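Local coordinates for protein nicotinate-nucleotide pyrophosphorylase (Francisella tularensis subsp. tularensis, PDB 3TQV) that probably catalyses the decarboxylating formation of nicotinate ribonucleotide from quinolinate and phosphoribosyl diphosphate on the route to NAD(+), at residues B[79-82]-B[83-87]; B[107-110]-B[111-115]; B[234-237]-B[238-242]. All blocks are in the same frame, centred on the assembly; numbering follows the deposited sequence.

Contact 1 (B[79-82]-B[83-87])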
loop_
_atom_site.group_PDB
_atom_site.type_symbol
_atom_site.label_atom_id
_atom_site.label_comp_id
_atom_site.label_asym_id
_atom_site.label_seq_id
_atom_site.Cartn_x
_atom_site.Cartn_y
_atom_site.Cartn_z
ATOM N N TRP B 79 24.359 5.784 6.252
ATOM C CA TRP B 79 23.761 4.528 5.855
ATOM C C TRP B 79 24.726 3.347 6.009
ATOM O O TRP B 79 25.840 3.347 5.473
ATOM C CB TRP B 79 23.266 4.642 4.417
ATOM C CG TRP B 79 22.082 5.560 4.271
ATOM C CD1 TRP B 79 22.096 6.886 3.933
ATOM C CD2 TRP B 79 20.703 5.211 4.462
ATOM N NE1 TRP B 79 20.816 7.379 3.898
ATOM C CE2 TRP B 79 19.942 6.373 4.220
ATOM C CE3 TRP B 79 20.041 4.027 4.809
ATOM C CZ2 TRP B 79 18.550 6.386 4.320
ATOM C CZ3 TRP B 79 18.660 4.044 4.906
ATOM C CH2 TRP B 79 17.931 5.215 4.663
ATOM N N LEU B 80 24.287 2.341 6.750
ATOM C CA LEU B 80 25.086 1.135 6.938
ATOM C C LEU B 80 24.746 0.087 5.889
ATOM O O LEU B 80 25.512 -0.829 5.648
ATOM C CB LEU B 80 24.899 0.565 8.352
ATOM C CG LEU B 80 25.634 1.310 9.470
ATOM C CD1 LEU B 80 24.871 2.545 9.951
ATOM C CD2 LEU B 80 25.851 0.365 10.627
ATOM N N TYR B 81 23.569 0.221 5.295
ATOM C CA TYR B 81 23.167 -0.594 4.170
ATOM C C TYR B 81 22.597 0.325 3.107
ATOM O O TYR B 81 22.086 1.392 3.426
ATOM C CB TYR B 81 22.111 -1.606 4.594
ATOM C CG TYR B 81 22.657 -2.702 5.459
ATOM C CD1 TYR B 81 23.068 -3.908 4.902
ATOM C CD2 TYR B 81 22.774 -2.530 6.834
ATOM C CE1 TYR B 81 23.581 -4.924 5.690
ATOM C CE2 TYR B 81 23.289 -3.538 7.638
ATOM C CZ TYR B 81 23.697 -4.738 7.059
ATOM O OH TYR B 81 24.217 -5.747 7.847
ATOM N N SER B 82 22.699 -0.084 1.849
ATOM C CA SER B 82 22.122 0.675 0.749
ATOM C C SER B 82 20.937 -0.067 0.128
ATOM O O SER B 82 20.748 -1.272 0.352
ATOM C CB SER B 82 23.184 0.969 -0.314
ATOM O OG SER B 82 23.927 -0.199 -0.652
ATOM N N ASP B 83 20.141 0.664 -0.647
ATOM C CA ASP B 83 18.995 0.091 -1.336
ATOM C C ASP B 83 19.386 -1.089 -2.208
ATOM O O ASP B 83 20.266 -0.973 -3.054
ATOM C CB ASP B 83 18.332 1.143 -2.216
ATOM C CG ASP B 83 17.308 1.964 -1.470
ATOM O OD1 ASP B 83 17.351 2.002 -0.220
ATOM O OD2 ASP B 83 16.458 2.576 -2.143
ATOM N N ALA B 84 18.716 -2.217 -1.986
ATOM C CA ALA B 84 18.810 -3.404 -2.838
ATOM C C ALA B 84 19.747 -4.434 -2.245
ATOM O O ALA B 84 20.157 -5.403 -2.905
ATOM C CB ALA B 84 19.190 -3.043 -4.277
ATOM N N GLN B 85 20.043 -4.214 -0.969
ATOM C CA GLN B 85 20.857 -5.111 -0.166
ATOM C C GLN B 85 20.005 -5.951 0.761
ATOM O O GLN B 85 18.945 -5.529 1.213
ATOM C CB GLN B 85 21.800 -4.309 0.698
ATOM C CG GLN B 85 22.862 -3.600 -0.049
ATOM C CD GLN B 85 24.108 -3.524 0.767
ATOM O OE1 GLN B 85 25.134 -4.081 0.390
ATOM N NE2 GLN B 85 24.026 -2.862 1.914
ATOM N N LYS B 86 20.490 -7.143 1.052
ATOM C CA LYS B 86 19.842 -7.996 2.012
ATOM C C LYS B 86 20.364 -7.608 3.393
ATOM O O LYS B 86 21.540 -7.775 3.698
ATOM C CB LYS B 86 20.125 -9.456 1.667
ATOM C CG LYS B 86 19.637 -10.479 2.668
ATOM C CD LYS B 86 20.237 -11.840 2.326
ATOM C CE LYS B 86 19.912 -12.895 3.367
ATOM N NZ LYS B 86 20.456 -14.240 3.003
ATOM N N VAL B 87 19.480 -7.049 4.208
ATOM C CA VAL B 87 19.808 -6.652 5.563
ATOM C C VAL B 87 19.399 -7.735 6.548
ATOM O O VAL B 87 18.247 -8.172 6.560
ATOM C CB VAL B 87 19.076 -5.368 5.940
ATOM C CG1 VAL B 87 19.395 -4.983 7.391
ATOM C CG2 VAL B 87 19.437 -4.254 4.969
#
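Tyr-81 and Val-87 meet across a tight reversal of the chain, a type II beta turn from Ser-82 to Gln-85 that lies between strand 76-79 and the short strand 86-87 of the N-terminal domain. This surface turn is a compact example of how residues before and after a turn can be joined by one aromatic ring. The tyrosine side chain leaves the backbone with CG lying against its own N and opposite the carbonyl carbon (chi1 -71°), which carries the ring over Val-87. Its CB is 3.8 Å from Val-87 CG2. One bond further out, Tyr-81 CG comes to 3.6 Å from the same methyl. CG2 thus sits over a ring face, 4.0 Å from the Tyr-81 centroid and 29° off the normal, a CH-pi contact. Val-87 CG1 stands over the middle of that face, 4.1 Å above the Tyr-81 plane, while Tyr-81 CE1 approaches Lys-86 O obliquely at 4.0 Å. The amide of Gln-85 comes beside the ring near CD1, its plane turned 52° from the ring plane. Leu-58, Pro-88 and Ala-91 also pack on the tyrosine.

The bond that closes the turn is weak, backbone bonds from Ala-84 and Gln-85 to Leu-58 add to it, and Ala-84 takes the positive phi that a type II turn requires at its third residue. The Asp-83 carboxylate accepts bonds from Gly-60 N and Gln-61 N, at the start of helix 61-71, and is bonded to Tyr-154 OH of helix 149-159. Across the turn, the weak hydrogen bond runs from Gln-85 N to Ser-82 O at 3.3 Å.

Contact 2 (B[107-110]-B[111-115])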
loop_
_atom_site.group_PDB
_atom_site.type_symbol
_atom_site.label_atom_id
_atom_site.label_comp_id
_atom_site.label_asym_id
_atom_site.label_seq_id
_atom_site.Cartn_x
_atom_site.Cartn_y
_atom_site.Cartn_z
ATOM N N GLU B 107 10.623 10.902 12.195
ATOM C CA GLU B 107 10.577 9.472 12.459
ATOM C C GLU B 107 9.555 8.652 11.661
ATOM O O GLU B 107 9.917 7.858 10.782
ATOM C CB GLU B 107 10.347 9.243 13.943
ATOM C CG GLU B 107 10.518 7.800 14.336
ATOM C CD GLU B 107 10.194 7.555 15.791
ATOM O OE1 GLU B 107 10.404 8.481 16.605
ATOM O OE2 GLU B 107 9.727 6.440 16.117
ATOM N N ARG B 108 8.284 8.835 12.007
ATOM C CA ARG B 108 7.192 8.034 11.483
ATOM C C ARG B 108 7.181 8.034 9.940
ATOM O O ARG B 108 7.096 6.973 9.309
ATOM C CB ARG B 108 5.875 8.573 12.053
ATOM C CG ARG B 108 4.728 7.585 12.171
ATOM C CD ARG B 108 5.033 6.229 11.578
ATOM N NE ARG B 108 5.708 5.396 12.555
ATOM C CZ ARG B 108 6.181 4.182 12.312
ATOM N NH1 ARG B 108 6.055 3.647 11.108
ATOM N NH2 ARG B 108 6.772 3.503 13.282
ATOM N N THR B 109 7.285 9.226 9.348
ATOM C CA THR B 109 7.343 9.369 7.898
ATOM C C THR B 109 8.511 8.575 7.323
ATOM O O THR B 109 8.335 7.800 6.400
ATOM C CB THR B 109 7.443 10.865 7.454
ATOM O OG1 THR B 109 6.399 11.638 8.058
ATOM C CG2 THR B 109 7.329 10.997 5.948
ATOM N N ILE B 110 9.707 8.757 7.863
ATOM C CA ILE B 110 10.856 7.994 7.371
ATOM C C ILE B 110 10.568 6.497 7.332
ATOM O O ILE B 110 10.678 5.851 6.283
ATOM C CB ILE B 110 12.109 8.184 8.231
ATOM C CG1 ILE B 110 12.637 9.613 8.101
ATOM C CG2 ILE B 110 13.170 7.199 7.807
ATOM C CD1 ILE B 110 13.926 9.864 8.908
ATOM N N LEU B 111 10.199 5.930 8.471
ATOM C CA LEU B 111 10.067 4.492 8.486
ATOM C C LEU B 111 8.791 3.978 7.814
ATOM O O LEU B 111 8.717 2.813 7.429
ATOM C CB LEU B 111 10.385 3.878 9.858
ATOM C CG LEU B 111 9.619 4.011 11.158
ATOM C CD1 LEU B 111 8.958 2.685 11.470
ATOM C CD2 LEU B 111 10.615 4.352 12.243
ATOM N N ASN B 112 7.819 4.859 7.605
ATOM C CA ASN B 112 6.676 4.500 6.765
ATOM C C ASN B 112 7.051 4.288 5.301
ATOM O O ASN B 112 6.399 3.528 4.587
ATOM C CB ASN B 112 5.554 5.528 6.868
ATOM C CG ASN B 112 4.673 5.298 8.070
ATOM O OD1 ASN B 112 3.864 6.147 8.431
ATOM N ND2 ASN B 112 4.839 4.150 8.709
ATOM N N PHE B 113 8.093 4.967 4.842
ATOM C CA PHE B 113 8.574 4.721 3.488
ATOM C C PHE B 113 9.446 3.468 3.385
ATOM O O PHE B 113 9.321 2.687 2.436
ATOM C CB PHE B 113 9.315 5.930 2.928
ATOM C CG PHE B 113 8.415 6.970 2.329
ATOM C CD1 PHE B 113 8.105 8.119 3.028
ATOM C CD2 PHE B 113 7.897 6.804 1.060
ATOM C CE1 PHE B 113 7.312 9.079 2.476
ATOM C CE2 PHE B 113 7.095 7.774 0.498
ATOM C CZ PHE B 113 6.798 8.910 1.204
ATOM N N ILE B 114 10.324 3.269 4.359
ATOM C CA ILE B 114 11.172 2.087 4.331
ATOM C C ILE B 114 10.311 0.842 4.527
ATOM O O ILE B 114 10.445 -0.120 3.781
ATOM C CB ILE B 114 12.302 2.143 5.389
ATOM C CG1 ILE B 114 12.887 3.546 5.475
ATOM C CG2 ILE B 114 13.401 1.175 5.046
ATOM C CD1 ILE B 114 13.223 4.132 4.147
ATOM N N GLN B 115 9.425 0.868 5.522
ATOM C CA GLN B 115 8.524 -0.257 5.799
ATOM C C GLN B 115 7.913 -0.783 4.533
ATOM O O GLN B 115 7.858 -1.986 4.286
ATOM C CB GLN B 115 7.332 0.219 6.606
ATOM C CG GLN B 115 7.518 0.286 8.067
ATOM C CD GLN B 115 6.326 0.926 8.710
ATOM O OE1 GLN B 115 5.345 1.270 8.037
ATOM N NE2 GLN B 115 6.396 1.100 10.017
#
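Arg-108 lays its guanidinium across Leu-111, one residue short of a full i to i+4 spacing on helix 100-130, the long helix that packs between strand 281-285 and helices 61-71 and 16-31 of the N-terminal domain. Leu-111 CG stands 3.3 Å above the guanidinium plane, displaced toward the rim of the group, and is 3.6 Å from Arg-108 NH2. The arginine chain bends at its second and third torsions, which brings the planar end back over the following turn. Two amides come in at the guanidinium's edge, near its plane: those of Asn-112 and Gln-115, turned 52° and 41° from it. The flat cation is therefore bordered by leucine on one face and by polar groups along its rim.

From the second subunit, Arg-142 packs on Arg-108 and Asn-112, and Lys-143 on Gln-115. Both of these residues are predicted to bind substrate, so this face of the helix probably adjoins the neighbour's anion-binding pocket, where a gathering of basic groups is expected.

Other side chains run along the helix flanks. Thr-109 and Phe-113 run alongside each other in the same direction, with Thr-109 CG2 at the ring edge, 4.0 Å from Phe-113 CE1; that ring also stacks on Phe-63. Ile-110 CG2 reaches Ile-114 CG1 at 4.3 Å, Ile-110 facing helix 61-71 and Ile-114 facing Leu-281. Successive backbone bonds keep these spacings. In the straightest of them, Leu-111 N meets Glu-107 O at 3.0 Å, with an N-H...O angle of 168°.

Contact 3 (B[234-237]-B[238-242])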
loop_
_atom_site.group_PDB
_atom_site.type_symbol
_atom_site.label_atom_id
_atom_site.label_comp_id
_atom_site.label_asym_id
_atom_site.label_seq_id
_atom_site.Cartn_x
_atom_site.Cartn_y
_atom_site.Cartn_z
ATOM N N ILE B 234 2.875 -26.993 -23.782
ATOM C CA ILE B 234 2.630 -26.853 -25.211
ATOM C C ILE B 234 3.162 -25.529 -25.738
ATOM O O ILE B 234 3.852 -25.489 -26.755
ATOM C CB ILE B 234 1.135 -26.829 -25.523
ATOM C CG1 ILE B 234 0.411 -28.009 -24.864
ATOM C CG2 ILE B 234 0.931 -26.775 -27.030
ATOM C CD1 ILE B 234 0.722 -29.366 -25.461
ATOM N N ALA B 235 2.799 -24.451 -25.039
ATOM C CA ALA B 235 3.108 -23.081 -25.445
ATOM C C ALA B 235 4.597 -22.883 -25.610
ATOM O O ALA B 235 5.061 -22.399 -26.649
ATOM C CB ALA B 235 2.545 -22.071 -24.425
ATOM N N VAL B 236 5.342 -23.257 -24.578
ATOM C CA VAL B 236 6.791 -23.182 -24.610
ATOM C C VAL B 236 7.375 -23.834 -25.862
ATOM O O VAL B 236 8.222 -23.234 -26.519
ATOM C CB VAL B 236 7.421 -23.832 -23.365
ATOM C CG1 VAL B 236 8.940 -23.948 -23.539
ATOM C CG2 VAL B 236 7.043 -23.047 -22.095
ATOM N N SER B 237 6.934 -25.053 -26.188
ATOM C CA SER B 237 7.374 -25.709 -27.428
ATOM C C SER B 237 7.061 -24.859 -28.652
ATOM O O SER B 237 7.924 -24.629 -29.506
ATOM C CB SER B 237 6.730 -27.085 -27.613
ATOM O OG SER B 237 7.329 -28.055 -26.779
ATOM N N ILE B 238 5.815 -24.408 -28.736
ATOM C CA ILE B 238 5.374 -23.587 -29.851
ATOM C C ILE B 238 6.181 -22.296 -29.971
ATOM O O ILE B 238 6.457 -21.837 -31.079
ATOM C CB ILE B 238 3.860 -23.264 -29.728
ATOM C CG1 ILE B 238 3.042 -24.556 -29.841
ATOM C CG2 ILE B 238 3.422 -22.246 -30.772
ATOM C CD1 ILE B 238 1.561 -24.360 -29.660
ATOM N N ALA B 239 6.568 -21.724 -28.837
ATOM C CA ALA B 239 7.073 -20.355 -28.846
ATOM C C ALA B 239 8.584 -20.284 -28.901
ATOM O O ALA B 239 9.152 -19.243 -29.243
ATOM C CB ALA B 239 6.527 -19.549 -27.640
ATOM N N ARG B 240 9.229 -21.394 -28.558
ATOM C CA ARG B 240 10.679 -21.457 -28.520
ATOM C C ARG B 240 11.267 -20.899 -29.810
ATOM O O ARG B 240 11.008 -21.409 -30.905
ATOM C CB ARG B 240 11.135 -22.892 -28.291
ATOM C CG ARG B 240 12.618 -23.029 -28.027
ATOM C CD ARG B 240 13.106 -24.473 -28.125
ATOM N NE ARG B 240 12.240 -25.443 -27.452
ATOM C CZ ARG B 240 12.037 -25.507 -26.139
ATOM N NH1 ARG B 240 12.622 -24.629 -25.325
ATOM N NH2 ARG B 240 11.228 -26.440 -25.644
ATOM N N GLY B 241 12.030 -19.822 -29.659
ATOM C CA GLY B 241 12.692 -19.157 -30.763
ATOM C C GLY B 241 11.810 -18.197 -31.537
ATOM O O GLY B 241 12.276 -17.506 -32.441
ATOM N N LYS B 242 10.529 -18.158 -31.189
ATOM C CA LYS B 242 9.567 -17.341 -31.918
ATOM C C LYS B 242 9.203 -16.080 -31.137
ATOM O O LYS B 242 9.668 -14.987 -31.467
ATOM C CB LYS B 242 8.309 -18.149 -32.223
ATOM C CG LYS B 242 8.556 -19.430 -32.991
ATOM C CD LYS B 242 8.348 -19.240 -34.485
ATOM C CE LYS B 242 8.156 -20.583 -35.161
ATOM N NZ LYS B 242 9.083 -21.605 -34.594
#
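Ile-238 runs alongside Ile-234, their ends turned in one direction, on helix 229-239, which links strands 221-225 and 244-248 in a beta-alpha-beta unit of the TIM-barrel-type C-terminal domain. The touching methyls are Ile-234 CG2 and Ile-238 CD1, 3.6 Å apart. Ile-238 reaches back because its CG1 stands opposite the carbonyl carbon (chi1 -65°) and its CD1 continues in an extended line. Outside the pair, Ile-238 packs on Asn-212 and Ile-215 and Ile-234 on Leu-208, so the ridge they form meets helix 208-216. The backbone beneath is regular: Ile-238 N bonds to Ile-234 O at 3.0 Å.

Arg-240, the first residue to leave helical geometry, belongs to a different flank. Its chain turns at the third torsion (chi3 -45°), bringing the guanidinium back over the last turn, with Val-236 O over one of its faces. Arg-240 NH2 lies 4.0 Å from Val-236 CG1, a loose van der Waals approach of the guanidinium to a methyl in which the two side chains cross at a slant. Ser-237 presents its CA obliquely to the same guanidinium.

Near the end of the helix, the carbonyl of Val-236 accepts a bond from Arg-240 N at 2.9 Å and a weak one from Ala-239 N. Between the two flanks, Ala-235 and Ala-239 rest on Leu-245 of the next strand. A positive guanidinium near the carboxyl end of a helix, where the dipole leaves partial negative charge, would probably be electrostatically favourable.

The three contacts follow one another along the chain and sample both domains. Contacts 1 and 2 belong to the N-terminal domain, with centres 15 Å and nearest atoms about 5 Å apart. Helix 61-71 connects them, receiving Ser-82 from the first and Thr-109 and Ile-110 from the second, and Leu-58 touches both Tyr-81 and Ile-114. Contact 1 also reaches the C-terminal domain through Asp-83 and Tyr-154. Contact 3 belongs to that domain with the parallel sheet, its centre 39 Å from contact 1 and 45 Å from contact 2, which lies on the opposite side of the chain's centre. Of the three, contact 2 alone meets the second subunit, placing this part of helix 100-130 at the interface.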